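Side-chain contacts in phospho-2-dehydro-3-deoxyheptonate aldolase (Francisella tularensis, PDB 3TQK), which probably catalyses the condensation of phosphoenolpyruvate with erythrose 4-phosphate to give DAHP, the first step of the pathway to chorismate: residues A[298-303]-A[328-333]; A[75-80]-A[84-89]; A[66-71]-A[314-319]; A[278-283]-A[335-340]. All coordinates share one frame; numbering follows the deposited sequence.

Contact 1 of 4, residues A[298-303]-A[328-333]. With MN (manganese (II) ion), chain B.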
loop_
_atom_site.group_PDB
_atom_site.type_symbol
_atom_site.label_atom_id
_atom_site.label_comp_id
_atom_site.label_asym_id
_atom_site.label_seq_id
_atom_site.Cartn_x
_atom_site.Cartn_y
_atom_site.Cartn_z
ATOM N N ILE A 298 -20.416 -4.882 10.948
ATOM C CA ILE A 298 -20.480 -5.680 12.160
ATOM C C ILE A 298 -19.687 -6.954 11.925
ATOM O O ILE A 298 -19.809 -7.571 10.868
ATOM C CB ILE A 298 -21.919 -6.095 12.466
ATOM C CG1 ILE A 298 -22.799 -4.871 12.698
ATOM C CG2 ILE A 298 -21.962 -7.047 13.670
ATOM C CD1 ILE A 298 -24.270 -5.206 12.688
ATOM N N GLU A 299 -18.867 -7.341 12.898
ATOM C CA GLU A 299 -18.131 -8.604 12.826
ATOM C C GLU A 299 -18.907 -9.648 13.618
ATOM O O GLU A 299 -19.080 -9.525 14.829
ATOM C CB GLU A 299 -16.675 -8.449 13.309
ATOM C CG GLU A 299 -15.746 -7.871 12.223
ATOM C CD GLU A 299 -14.265 -7.828 12.614
ATOM O OE1 GLU A 299 -13.931 -7.420 13.753
ATOM O OE2 GLU A 299 -13.427 -8.182 11.754
ATOM N N SER A 300 -19.406 -10.651 12.903
ATOM C CA SER A 300 -20.403 -11.573 13.428
ATOM C C SER A 300 -20.117 -13.002 12.973
ATOM O O SER A 300 -19.619 -13.217 11.869
ATOM C CB SER A 300 -21.787 -11.134 12.926
ATOM O OG SER A 300 -22.767 -12.148 13.085
ATOM N N ASN A 301 -20.447 -13.978 13.812
ATOM C CA ASN A 301 -20.261 -15.396 13.448
ATOM C C ASN A 301 -21.293 -16.269 14.165
ATOM O O ASN A 301 -22.193 -15.751 14.821
ATOM C CB ASN A 301 -18.822 -15.852 13.770
ATOM C CG ASN A 301 -18.236 -16.807 12.710
ATOM O OD1 ASN A 301 -18.932 -17.663 12.147
ATOM N ND2 ASN A 301 -16.938 -16.661 12.454
ATOM N N LEU A 302 -21.159 -17.584 14.028
ATOM C CA LEU A 302 -22.089 -18.535 14.633
ATOM C C LEU A 302 -21.887 -18.627 16.141
ATOM O O LEU A 302 -22.854 -18.560 16.905
ATOM C CB LEU A 302 -21.923 -19.918 13.997
ATOM C CG LEU A 302 -22.272 -19.997 12.508
ATOM C CD1 LEU A 302 -21.771 -21.305 11.888
ATOM C CD2 LEU A 302 -23.779 -19.838 12.311
ATOM N N VAL A 303 -20.633 -18.788 16.561
ATOM C CA VAL A 303 -20.266 -18.801 17.987
ATOM C C VAL A 303 -19.497 -17.518 18.300
ATOM O O VAL A 303 -18.717 -17.037 17.471
ATOM C CB VAL A 303 -19.416 -20.048 18.339
ATOM C CG1 VAL A 303 -18.995 -20.039 19.820
ATOM C CG2 VAL A 303 -20.175 -21.324 17.993
ATOM N N GLU A 328 -27.352 -14.522 17.350
ATOM C CA GLU A 328 -28.424 -14.036 18.210
ATOM C C GLU A 328 -28.245 -12.543 18.450
ATOM O O GLU A 328 -29.183 -11.773 18.257
ATOM C CB GLU A 328 -28.417 -14.812 19.528
ATOM C CG GLU A 328 -29.490 -14.430 20.541
ATOM C CD GLU A 328 -29.442 -15.323 21.772
ATOM O OE1 GLU A 328 -28.492 -16.131 21.875
ATOM O OE2 GLU A 328 -30.342 -15.223 22.635
ATOM N N GLU A 329 -27.032 -12.138 18.829
ATOM C CA GLU A 329 -26.744 -10.733 19.096
ATOM C C GLU A 329 -26.825 -9.908 17.807
ATOM O O GLU A 329 -27.260 -8.756 17.832
ATOM C CB GLU A 329 -25.372 -10.563 19.772
ATOM C CG GLU A 329 -25.209 -9.199 20.480
ATOM C CD GLU A 329 -23.912 -9.043 21.292
ATOM O OE1 GLU A 329 -23.272 -10.059 21.651
ATOM O OE2 GLU A 329 -23.546 -7.883 21.588
ATOM N N THR A 330 -26.418 -10.507 16.690
ATOM C CA THR A 330 -26.518 -9.860 15.388
ATOM C C THR A 330 -27.964 -9.524 15.001
ATOM O O THR A 330 -28.216 -8.456 14.443
ATOM C CB THR A 330 -25.874 -10.714 14.267
ATOM O OG1 THR A 330 -24.544 -11.075 14.650
ATOM C CG2 THR A 330 -25.828 -9.941 12.960
ATOM N N VAL A 331 -28.903 -10.424 15.297
ATOM C CA VAL A 331 -30.320 -10.163 15.039
ATOM C C VAL A 331 -30.800 -8.955 15.852
ATOM O O VAL A 331 -31.543 -8.120 15.340
ATOM C CB VAL A 331 -31.207 -11.396 15.348
ATOM C CG1 VAL A 331 -32.680 -11.016 15.346
ATOM C CG2 VAL A 331 -30.941 -12.510 14.345
ATOM N N LYS A 332 -30.362 -8.847 17.102
ATOM C CA LYS A 332 -30.729 -7.691 17.926
ATOM C C LYS A 332 -30.220 -6.396 17.312
ATOM O O LYS A 332 -30.889 -5.367 17.357
ATOM C CB LYS A 332 -30.185 -7.808 19.359
ATOM C CG LYS A 332 -31.190 -8.359 20.357
ATOM C CD LYS A 332 -31.081 -9.880 20.526
ATOM C CE LYS A 332 -30.209 -10.268 21.732
ATOM N NZ LYS A 332 -30.999 -10.327 22.999
HETATM N N MSE A 333 -29.018 -6.459 16.762
HETATM C CA MSE A 333 -28.402 -5.301 16.156
HETATM C C MSE A 333 -29.169 -4.885 14.894
HETATM O O MSE A 333 -29.363 -3.701 14.659
HETATM C CB MSE A 333 -26.927 -5.584 15.873
HETATM C CG MSE A 333 -26.125 -5.756 17.156
HETATM SE SE MSE A 333 -24.335 -6.445 16.915
HETATM C CE MSE A 333 -23.442 -4.746 16.534
HETATM MN MN MN B . -11.399 -8.116 11.668
#
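A pair of buried hydroxyls joins segment 298-303 to a helix in a seam that is otherwise apolar: Ser300 OG lies 2.6 Å from Thr330 OG1. Neither group depends on the other alone. Ser300 OG is also hydrogen-bonded to the hydroxyl of Tyr69, and Thr330 OG1 to the backbone carbonyl of Asp326, so each buried hydroxyl has a partner beyond the pair. The Ser300 hydroxyl is anti to its own backbone nitrogen (chi1 164°), which carries it out to the threonine. The methyl of Thr330 stands close by, with CG2 3.8 Å from Ser300 OG. Along 298-300, Ile298 and Ser300 turn toward the helix and Glu299 between them turns away, the alternation expected at a strand of a TIM barrel. On that inner side Glu299 OE2 binds the manganese ion at 2.0 Å, together with Cys58, His266 and Asp322. The apolar part of the contact is Ile298 against the selenomethionine at Met333, which reach for each other tip to tip. The Met333 chain bends at its last torsion (chi3 85°). Its CE then meets the isoleucine at CG1, 3.9 Å away, and lies almost as close to CG2, at 4.0 Å. Val53 and Val55 of strand 51-56 also touch Ile298.

Contact 2 of 4, residues A[75-80]-A[84-89]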
loop_
_atom_site.group_PDB
_atom_site.type_symbol
_atom_site.label_atom_id
_atom_site.label_comp_id
_atom_site.label_asym_id
_atom_site.label_seq_id
_atom_site.Cartn_x
_atom_site.Cartn_y
_atom_site.Cartn_z
ATOM N N GLU A 75 -32.155 -15.736 5.910
ATOM C CA GLU A 75 -33.451 -15.856 6.564
ATOM C C GLU A 75 -33.924 -14.543 7.160
ATOM O O GLU A 75 -35.123 -14.311 7.247
ATOM C CB GLU A 75 -33.408 -16.895 7.692
ATOM C CG GLU A 75 -33.663 -18.326 7.276
ATOM C CD GLU A 75 -33.830 -19.256 8.486
ATOM O OE1 GLU A 75 -34.915 -19.870 8.624
ATOM O OE2 GLU A 75 -32.884 -19.352 9.301
ATOM N N GLN A 76 -32.990 -13.707 7.594
ATOM C CA GLN A 76 -33.333 -12.435 8.213
ATOM C C GLN A 76 -33.659 -11.350 7.199
ATOM O O GLN A 76 -34.289 -10.344 7.548
ATOM C CB GLN A 76 -32.171 -11.934 9.067
ATOM C CG GLN A 76 -31.822 -12.840 10.215
ATOM C CD GLN A 76 -32.957 -12.973 11.194
ATOM O OE1 GLN A 76 -33.533 -11.978 11.633
ATOM N NE2 GLN A 76 -33.295 -14.203 11.536
ATOM N N VAL A 77 -33.206 -11.526 5.959
ATOM C CA VAL A 77 -33.287 -10.452 4.977
ATOM C C VAL A 77 -34.741 -9.998 4.802
ATOM O O VAL A 77 -35.026 -8.814 4.962
ATOM C CB VAL A 77 -32.612 -10.833 3.636
ATOM C CG1 VAL A 77 -32.999 -9.865 2.530
ATOM C CG2 VAL A 77 -31.096 -10.841 3.819
ATOM N N LYS A 78 -35.656 -10.935 4.553
ATOM C CA LYS A 78 -37.068 -10.584 4.358
ATOM C C LYS A 78 -37.716 -9.848 5.535
ATOM O O LYS A 78 -38.697 -9.130 5.339
ATOM C CB LYS A 78 -37.923 -11.811 3.994
ATOM C CG LYS A 78 -38.069 -12.874 5.088
ATOM C CD LYS A 78 -39.249 -13.827 4.785
ATOM C CE LYS A 78 -38.842 -15.299 4.914
ATOM N NZ LYS A 78 -37.758 -15.647 3.936
ATOM N N LYS A 79 -37.198 -10.037 6.747
ATOM C CA LYS A 79 -37.692 -9.299 7.912
ATOM C C LYS A 79 -37.327 -7.807 7.833
ATOM O O LYS A 79 -38.097 -6.961 8.281
ATOM C CB LYS A 79 -37.153 -9.902 9.228
ATOM C CG LYS A 79 -37.976 -11.097 9.775
ATOM C CD LYS A 79 -37.163 -12.003 10.728
ATOM C CE LYS A 79 -36.811 -11.301 12.048
ATOM N NZ LYS A 79 -35.862 -12.110 12.887
ATOM N N PHE A 80 -36.176 -7.496 7.240
ATOM C CA PHE A 80 -35.558 -6.178 7.392
ATOM C C PHE A 80 -35.359 -5.371 6.112
ATOM O O PHE A 80 -34.884 -4.241 6.177
ATOM C CB PHE A 80 -34.190 -6.339 8.061
ATOM C CG PHE A 80 -34.258 -6.877 9.451
ATOM C CD1 PHE A 80 -34.848 -6.136 10.462
ATOM C CD2 PHE A 80 -33.723 -8.121 9.756
ATOM C CE1 PHE A 80 -34.921 -6.629 11.749
ATOM C CE2 PHE A 80 -33.780 -8.616 11.037
ATOM C CZ PHE A 80 -34.380 -7.872 12.042
ATOM N N ILE A 84 -33.193 -2.012 5.649
ATOM C CA ILE A 84 -31.783 -2.371 5.719
ATOM C C ILE A 84 -31.374 -3.136 4.471
ATOM O O ILE A 84 -32.111 -4.004 4.022
ATOM C CB ILE A 84 -31.574 -3.292 6.941
ATOM C CG1 ILE A 84 -31.340 -2.482 8.203
ATOM C CG2 ILE A 84 -30.403 -4.201 6.764
ATOM C CD1 ILE A 84 -31.288 -3.394 9.433
ATOM N N LEU A 85 -30.207 -2.820 3.917
ATOM C CA LEU A 85 -29.603 -3.655 2.879
ATOM C C LEU A 85 -28.494 -4.476 3.534
ATOM O O LEU A 85 -27.497 -3.915 3.995
ATOM C CB LEU A 85 -29.037 -2.816 1.737
ATOM C CG LEU A 85 -28.374 -3.598 0.592
ATOM C CD1 LEU A 85 -29.370 -4.536 -0.109
ATOM C CD2 LEU A 85 -27.728 -2.655 -0.423
ATOM N N ILE A 86 -28.691 -5.795 3.597
ATOM C CA ILE A 86 -27.736 -6.706 4.214
ATOM C C ILE A 86 -26.783 -7.205 3.155
ATOM O O ILE A 86 -27.211 -7.700 2.104
ATOM C CB ILE A 86 -28.423 -7.909 4.899
ATOM C CG1 ILE A 86 -29.182 -7.443 6.144
ATOM C CG2 ILE A 86 -27.390 -8.946 5.309
ATOM C CD1 ILE A 86 -30.162 -8.434 6.677
ATOM N N ILE A 87 -25.492 -7.029 3.428
ATOM C CA ILE A 87 -24.426 -7.500 2.558
ATOM C C ILE A 87 -23.518 -8.374 3.396
ATOM O O ILE A 87 -23.051 -7.950 4.447
ATOM C CB ILE A 87 -23.588 -6.344 1.994
ATOM C CG1 ILE A 87 -24.475 -5.390 1.184
ATOM C CG2 ILE A 87 -22.446 -6.906 1.121
ATOM C CD1 ILE A 87 -23.738 -4.193 0.652
HETATM N N MSE A 88 -23.284 -9.599 2.957
HETATM C CA MSE A 88 -22.465 -10.487 3.758
HETATM C C MSE A 88 -20.981 -10.265 3.573
HETATM O O MSE A 88 -20.478 -10.222 2.456
HETATM C CB MSE A 88 -22.711 -11.946 3.482
HETATM C CG MSE A 88 -21.732 -12.763 4.333
HETATM SE SE MSE A 88 -22.341 -14.467 4.559
HETATM C CE MSE A 88 -20.754 -15.404 5.263
ATOM N N ARG A 89 -20.299 -10.207 4.707
ATOM C CA ARG A 89 -18.870 -9.986 4.774
ATOM C C ARG A 89 -18.151 -11.299 4.484
ATOM O O ARG A 89 -18.297 -12.284 5.224
ATOM C CB ARG A 89 -18.550 -9.467 6.175
ATOM C CG ARG A 89 -17.136 -9.067 6.437
ATOM C CD ARG A 89 -16.910 -8.912 7.945
ATOM N NE ARG A 89 -15.480 -8.963 8.192
ATOM C CZ ARG A 89 -14.666 -7.916 8.156
ATOM N NH1 ARG A 89 -15.137 -6.698 7.947
ATOM N NH2 ARG A 89 -13.362 -8.092 8.354
#
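Val77 and Ile86 run in opposite directions and slide past each other. Val77 CG2 lies 3.9 Å from Ile86 CD1 and 4.1 Å from Ile86 CB. This methyl is the valine branch anti to the carbonyl carbon. The second pair, Phe80 and Ile84, meets at its roots: the two CB atoms are 4.2 Å apart. Beyond CB the phenylalanine ring leads off from the strand and packs on Leu334 and Ala338 of helix 327-344. One face of this ring carries Lys79 CB, 3.9 Å above the plane and offset toward the rim. The same lysine folds back along its helix. Its NZ hydrogen-bonds to Gln76 OE1 at 2.6 Å, meeting a lone pair of the amide oxygen. The backbone closes the turn between the segments with a weak bond from Ile84 N to Phe80 O, 2.8 Å long but bent to 130° at the hydrogen. Ile84 and Ile86 both face the helix, and Leu85 between them points away. A helix that turns back through a short loop and packs on the next strand is the second half of a beta-alpha-beta unit, here made of strand 51-56, helix 63-80 and strand 84-89 of the barrel.

Contact 3 of 4, residues A[66-71]-A[314-319]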
loop_
_atom_site.group_PDB
_atom_site.type_symbol
_atom_site.label_atom_id
_atom_site.label_comp_id
_atom_site.label_asym_id
_atom_site.label_seq_id
_atom_site.Cartn_x
_atom_site.Cartn_y
_atom_site.Cartn_z
ATOM N N ALA A 66 -19.243 -20.916 6.703
ATOM C CA ALA A 66 -19.697 -19.705 6.023
ATOM C C ALA A 66 -21.063 -19.888 5.335
ATOM O O ALA A 66 -21.924 -19.011 5.404
ATOM C CB ALA A 66 -18.650 -19.241 5.019
ATOM N N ILE A 67 -21.256 -21.019 4.670
ATOM C CA ILE A 67 -22.546 -21.336 4.060
ATOM C C ILE A 67 -23.641 -21.428 5.136
ATOM O O ILE A 67 -24.707 -20.815 4.994
ATOM C CB ILE A 67 -22.483 -22.654 3.239
ATOM C CG1 ILE A 67 -21.643 -22.463 1.963
ATOM C CG2 ILE A 67 -23.891 -23.165 2.904
ATOM C CD1 ILE A 67 -22.289 -21.593 0.910
ATOM N N GLU A 68 -23.387 -22.165 6.216
ATOM C CA GLU A 68 -24.385 -22.233 7.286
ATOM C C GLU A 68 -24.732 -20.854 7.846
ATOM O O GLU A 68 -25.904 -20.557 8.055
ATOM C CB GLU A 68 -23.952 -23.154 8.420
ATOM C CG GLU A 68 -25.072 -23.425 9.427
ATOM C CD GLU A 68 -24.638 -24.322 10.567
ATOM O OE1 GLU A 68 -25.138 -24.125 11.691
ATOM O OE2 GLU A 68 -23.795 -25.216 10.343
ATOM N N TYR A 69 -23.720 -20.019 8.082
ATOM C CA TYR A 69 -23.942 -18.637 8.526
ATOM C C TYR A 69 -24.826 -17.886 7.531
ATOM O O TYR A 69 -25.762 -17.187 7.921
ATOM C CB TYR A 69 -22.606 -17.891 8.692
ATOM C CG TYR A 69 -22.761 -16.473 9.216
ATOM C CD1 TYR A 69 -22.887 -15.406 8.345
ATOM C CD2 TYR A 69 -22.790 -16.211 10.578
ATOM C CE1 TYR A 69 -23.035 -14.115 8.810
ATOM C CE2 TYR A 69 -22.942 -14.930 11.059
ATOM C CZ TYR A 69 -23.066 -13.880 10.167
ATOM O OH TYR A 69 -23.223 -12.593 10.623
ATOM N N ALA A 70 -24.518 -18.046 6.246
ATOM C CA ALA A 70 -25.217 -17.335 5.178
ATOM C C ALA A 70 -26.685 -17.693 5.138
ATOM O O ALA A 70 -27.529 -16.826 4.921
ATOM C CB ALA A 70 -24.589 -17.628 3.847
ATOM N N THR A 71 -26.983 -18.971 5.338
ATOM C CA THR A 71 -28.353 -19.449 5.399
ATOM C C THR A 71 -29.147 -18.710 6.476
ATOM O O THR A 71 -30.254 -18.231 6.228
ATOM C CB THR A 71 -28.394 -20.961 5.686
ATOM O OG1 THR A 71 -27.527 -21.634 4.760
ATOM C CG2 THR A 71 -29.830 -21.501 5.580
ATOM N N LEU A 314 -10.396 -27.369 16.298
ATOM C CA LEU A 314 -11.010 -26.042 16.286
ATOM C C LEU A 314 -12.500 -26.119 16.624
ATOM O O LEU A 314 -13.191 -27.049 16.202
ATOM C CB LEU A 314 -10.838 -25.372 14.913
ATOM C CG LEU A 314 -9.437 -24.848 14.584
ATOM C CD1 LEU A 314 -9.276 -24.616 13.089
ATOM C CD2 LEU A 314 -9.144 -23.580 15.373
ATOM N N THR A 315 -12.978 -25.139 17.394
ATOM C CA THR A 315 -14.409 -24.959 17.639
ATOM C C THR A 315 -15.075 -24.557 16.317
ATOM O O THR A 315 -14.626 -23.620 15.655
ATOM C CB THR A 315 -14.681 -23.861 18.710
ATOM O OG1 THR A 315 -14.086 -24.235 19.960
ATOM C CG2 THR A 315 -16.182 -23.647 18.915
ATOM N N TYR A 316 -16.117 -25.292 15.930
ATOM C CA TYR A 316 -16.880 -24.987 14.722
ATOM C C TYR A 316 -17.557 -23.626 14.860
ATOM O O TYR A 316 -18.064 -23.275 15.931
ATOM C CB TYR A 316 -17.930 -26.077 14.447
ATOM C CG TYR A 316 -18.825 -25.812 13.242
ATOM C CD1 TYR A 316 -18.374 -26.046 11.941
ATOM C CD2 TYR A 316 -20.127 -25.337 13.408
ATOM C CE1 TYR A 316 -19.196 -25.806 10.831
ATOM C CE2 TYR A 316 -20.951 -25.094 12.312
ATOM C CZ TYR A 316 -20.483 -25.332 11.026
ATOM O OH TYR A 316 -21.310 -25.103 9.951
ATOM N N GLY A 317 -17.520 -22.857 13.775
ATOM C CA GLY A 317 -18.243 -21.592 13.682
ATOM C C GLY A 317 -17.720 -20.439 14.527
ATOM O O GLY A 317 -18.393 -19.413 14.643
ATOM N N GLN A 318 -16.534 -20.591 15.123
ATOM C CA GLN A 318 -15.947 -19.518 15.925
ATOM C C GLN A 318 -14.750 -18.875 15.214
ATOM O O GLN A 318 -13.926 -19.574 14.612
ATOM C CB GLN A 318 -15.525 -20.045 17.285
ATOM C CG GLN A 318 -15.221 -18.946 18.279
ATOM C CD GLN A 318 -14.705 -19.488 19.586
ATOM O OE1 GLN A 318 -13.853 -20.371 19.604
ATOM N NE2 GLN A 318 -15.215 -18.957 20.690
ATOM N N SER A 319 -14.650 -17.550 15.295
ATOM C CA SER A 319 -13.583 -16.832 14.610
ATOM C C SER A 319 -12.206 -17.331 15.024
ATOM O O SER A 319 -11.941 -17.589 16.194
ATOM C CB SER A 319 -13.652 -15.330 14.872
ATOM O OG SER A 319 -12.621 -14.657 14.165
#
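Glu68, on a regular helical segment, meets Tyr316, which occupies the second position of a type II beta turn running from Thr315 to Gln318. Gly317 follows it in the turn with the positive phi expected at the third position. The two backbones stay well apart, and the contact is made by two long side chains. Glu68 extends fully from the helix, and Tyr316 OH donates a hydrogen bond to its OE2 that is short, at 2.5 Å. The tyrosine starts anti to its backbone nitrogen (chi1 177°), which sends the ring out from the turn toward the helix. OE2 arrives at the edge of that ring, near its plane, with Tyr316 CE2 3.5 Å away. From the side of the glutamate the approach is different. The hydroxyl sits above the carboxylate plane, 46° out of it, and the two flat groups are turned 33° against each other. The hydroxyl also passes near the base of the acid, 3.6 Å from Glu68 CB. Further along the helix, Thr71 OG1 bonds back to Ile67 O at 2.9 Å from above the carbonyl plane, and that oxygen also accepts the backbone N-H of Thr71. Behind Tyr316, the turn is tied to the strand 303-306 region by a backbone bond between Gly317 and Val303. The link itself is one neutral phenol donating to one carboxylate. It probably draws off part of the negative charge of Glu68. As both residues are exposed, water is likely to moderate the effect.

Contact 4 of 4, residues A[278-283]-A[335-340]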
loop_
_atom_site.group_PDB
_atom_site.type_symbol
_atom_site.label_atom_id
_atom_site.label_comp_id
_atom_site.label_asym_id
_atom_site.label_seq_id
_atom_site.Cartn_x
_atom_site.Cartn_y
_atom_site.Cartn_z
ATOM N N SER A 278 -22.753 -1.365 21.632
ATOM C CA SER A 278 -22.876 -0.064 22.288
ATOM C C SER A 278 -22.419 1.046 21.344
ATOM O O SER A 278 -22.985 2.137 21.357
ATOM C CB SER A 278 -22.134 -0.031 23.632
ATOM O OG SER A 278 -20.743 0.143 23.459
ATOM N N VAL A 279 -21.414 0.766 20.512
ATOM C CA VAL A 279 -21.068 1.655 19.402
ATOM C C VAL A 279 -22.268 1.792 18.456
ATOM O O VAL A 279 -22.595 2.895 18.031
ATOM C CB VAL A 279 -19.826 1.163 18.623
ATOM C CG1 VAL A 279 -19.649 1.945 17.302
ATOM C CG2 VAL A 279 -18.571 1.271 19.497
ATOM N N LEU A 280 -22.931 0.677 18.149
ATOM C CA LEU A 280 -24.133 0.695 17.298
ATOM C C LEU A 280 -25.273 1.525 17.896
ATOM O O LEU A 280 -25.988 2.211 17.166
ATOM C CB LEU A 280 -24.625 -0.728 17.016
ATOM C CG LEU A 280 -25.748 -0.831 15.980
ATOM C CD1 LEU A 280 -25.306 -0.295 14.623
ATOM C CD2 LEU A 280 -26.207 -2.254 15.856
ATOM N N ALA A 281 -25.429 1.478 19.217
ATOM C CA ALA A 281 -26.457 2.273 19.900
ATOM C C ALA A 281 -26.270 3.765 19.657
ATOM O O ALA A 281 -27.244 4.488 19.459
ATOM C CB ALA A 281 -26.462 1.981 21.406
ATOM N N ASP A 282 -25.023 4.223 19.684
ATOM C CA ASP A 282 -24.697 5.622 19.395
ATOM C C ASP A 282 -24.999 5.942 17.926
ATOM O O ASP A 282 -25.537 7.003 17.603
ATOM C CB ASP A 282 -23.218 5.883 19.709
ATOM C CG ASP A 282 -22.860 7.364 19.722
ATOM O OD1 ASP A 282 -22.834 7.989 18.643
ATOM O OD2 ASP A 282 -22.559 7.895 20.808
ATOM N N ILE A 283 -24.655 5.013 17.043
ATOM C CA ILE A 283 -24.880 5.196 15.604
ATOM C C ILE A 283 -26.381 5.234 15.257
ATOM O O ILE A 283 -26.810 6.018 14.416
ATOM C CB ILE A 283 -24.162 4.098 14.785
ATOM C CG1 ILE A 283 -22.640 4.246 14.923
ATOM C CG2 ILE A 283 -24.562 4.161 13.320
ATOM C CD1 ILE A 283 -21.856 3.115 14.333
ATOM N N GLU A 335 -32.402 -5.461 14.446
ATOM C CA GLU A 335 -33.608 -4.863 15.023
ATOM C C GLU A 335 -33.357 -3.394 15.364
ATOM O O GLU A 335 -34.155 -2.525 15.016
ATOM C CB GLU A 335 -34.069 -5.624 16.279
ATOM C CG GLU A 335 -34.677 -7.011 16.014
ATOM C CD GLU A 335 -34.873 -7.840 17.292
ATOM O OE1 GLU A 335 -34.855 -7.262 18.405
ATOM O OE2 GLU A 335 -35.047 -9.079 17.187
HETATM N N MSE A 336 -32.240 -3.124 16.036
HETATM C CA MSE A 336 -31.893 -1.761 16.424
HETATM C C MSE A 336 -31.749 -0.841 15.220
HETATM O O MSE A 336 -32.202 0.300 15.263
HETATM C CB MSE A 336 -30.590 -1.739 17.215
HETATM C CG MSE A 336 -30.704 -2.297 18.612
HETATM SE SE MSE A 336 -28.939 -2.712 19.309
HETATM C CE MSE A 336 -28.295 -0.889 19.585
ATOM N N LEU A 337 -31.097 -1.333 14.168
ATOM C CA LEU A 337 -30.875 -0.536 12.958
ATOM C C LEU A 337 -32.177 -0.259 12.198
ATOM O O LEU A 337 -32.382 0.850 11.692
ATOM C CB LEU A 337 -29.856 -1.206 12.035
ATOM C CG LEU A 337 -28.406 -1.032 12.491
ATOM C CD1 LEU A 337 -27.532 -2.113 11.924
ATOM C CD2 LEU A 337 -27.874 0.341 12.095
ATOM N N ALA A 338 -33.045 -1.268 12.130
ATOM C CA ALA A 338 -34.315 -1.144 11.439
ATOM C C ALA A 338 -35.213 -0.146 12.166
ATOM O O ALA A 338 -35.940 0.606 11.523
ATOM C CB ALA A 338 -34.999 -2.508 11.310
ATOM N N GLU A 339 -35.154 -0.129 13.499
ATOM C CA GLU A 339 -35.908 0.859 14.265
ATOM C C GLU A 339 -35.365 2.258 14.001
ATOM O O GLU A 339 -36.135 3.194 13.803
ATOM C CB GLU A 339 -35.870 0.576 15.770
ATOM C CG GLU A 339 -36.984 1.319 16.516
ATOM C CD GLU A 339 -36.883 1.248 18.036
ATOM O OE1 GLU A 339 -35.800 0.924 18.583
ATOM O OE2 GLU A 339 -37.908 1.530 18.693
ATOM N N ALA A 340 -34.040 2.391 14.017
ATOM C CA ALA A 340 -33.380 3.654 13.710
ATOM C C ALA A 340 -33.873 4.242 12.391
ATOM O O ALA A 340 -34.147 5.437 12.316
ATOM C CB ALA A 340 -31.868 3.464 13.657
#
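Two kinds of apolar contact join Leu280 and Ala281 to Met336 and Leu337, and no hydrogen bond crosses between the segments. The helices are neighbours in the outer layer of the (beta/alpha)8 barrel, packed side by side and almost parallel, with 7° between their directions and 10.1 Å between their axes. The first kind is leucine on leucine. Leu280 and Leu337 cross at about a right angle, so the branched end of one lies across the other. Leu280 CD1 does most of the touching: it is 3.7 Å from Leu337 CD2 and 3.8 Å from Leu337 CG. The first torsion of Leu280 (chi1 -172°) swings CG away from its own nitrogen and into the groove between the helices. The second kind is a methyl laid on a backbone. Met336, present as selenomethionine, bends at its last torsion (chi3 72°) and sets CE against the opposite helix. This CE is 3.7 Å from both Ala281 CA and Ala281 N, and 3.9 Å from Ala281 CB. The small alanine lets the methyl come this close to the main chain. The leucines form the buried side of the contact, whereas Ala281 is at the surface. Toward the barrel, both Leu337 and Ile283 rest on Val296 of strand 293-299. On its other flank, helix 327-344 meets helix 63-80, where Ala338 touches Phe80.

In the fold
Contacts 1, 2 and 4 lie round the region where the barrel closes, between its first two strands and the last, and contact 3 lies at the surface beside it. Contacts 1 and 4 share helix 327-344, and their centres are 13 Å apart. The centres of contacts 2 and 3 are 17 Å apart; both use helix 63-80. Contact 2 is complete before contacts 1 and 4 begin, whereas contact 3 spans from helix 63-80 to the turn ahead of helix 327-344. Contacts 1 and 2 meet where Glu299 OE2 and Arg89 NH2 form a 3.4 Å salt bridge. Early and late parts of the chain thus meet where the barrel closes, beside Glu299 of the manganese site.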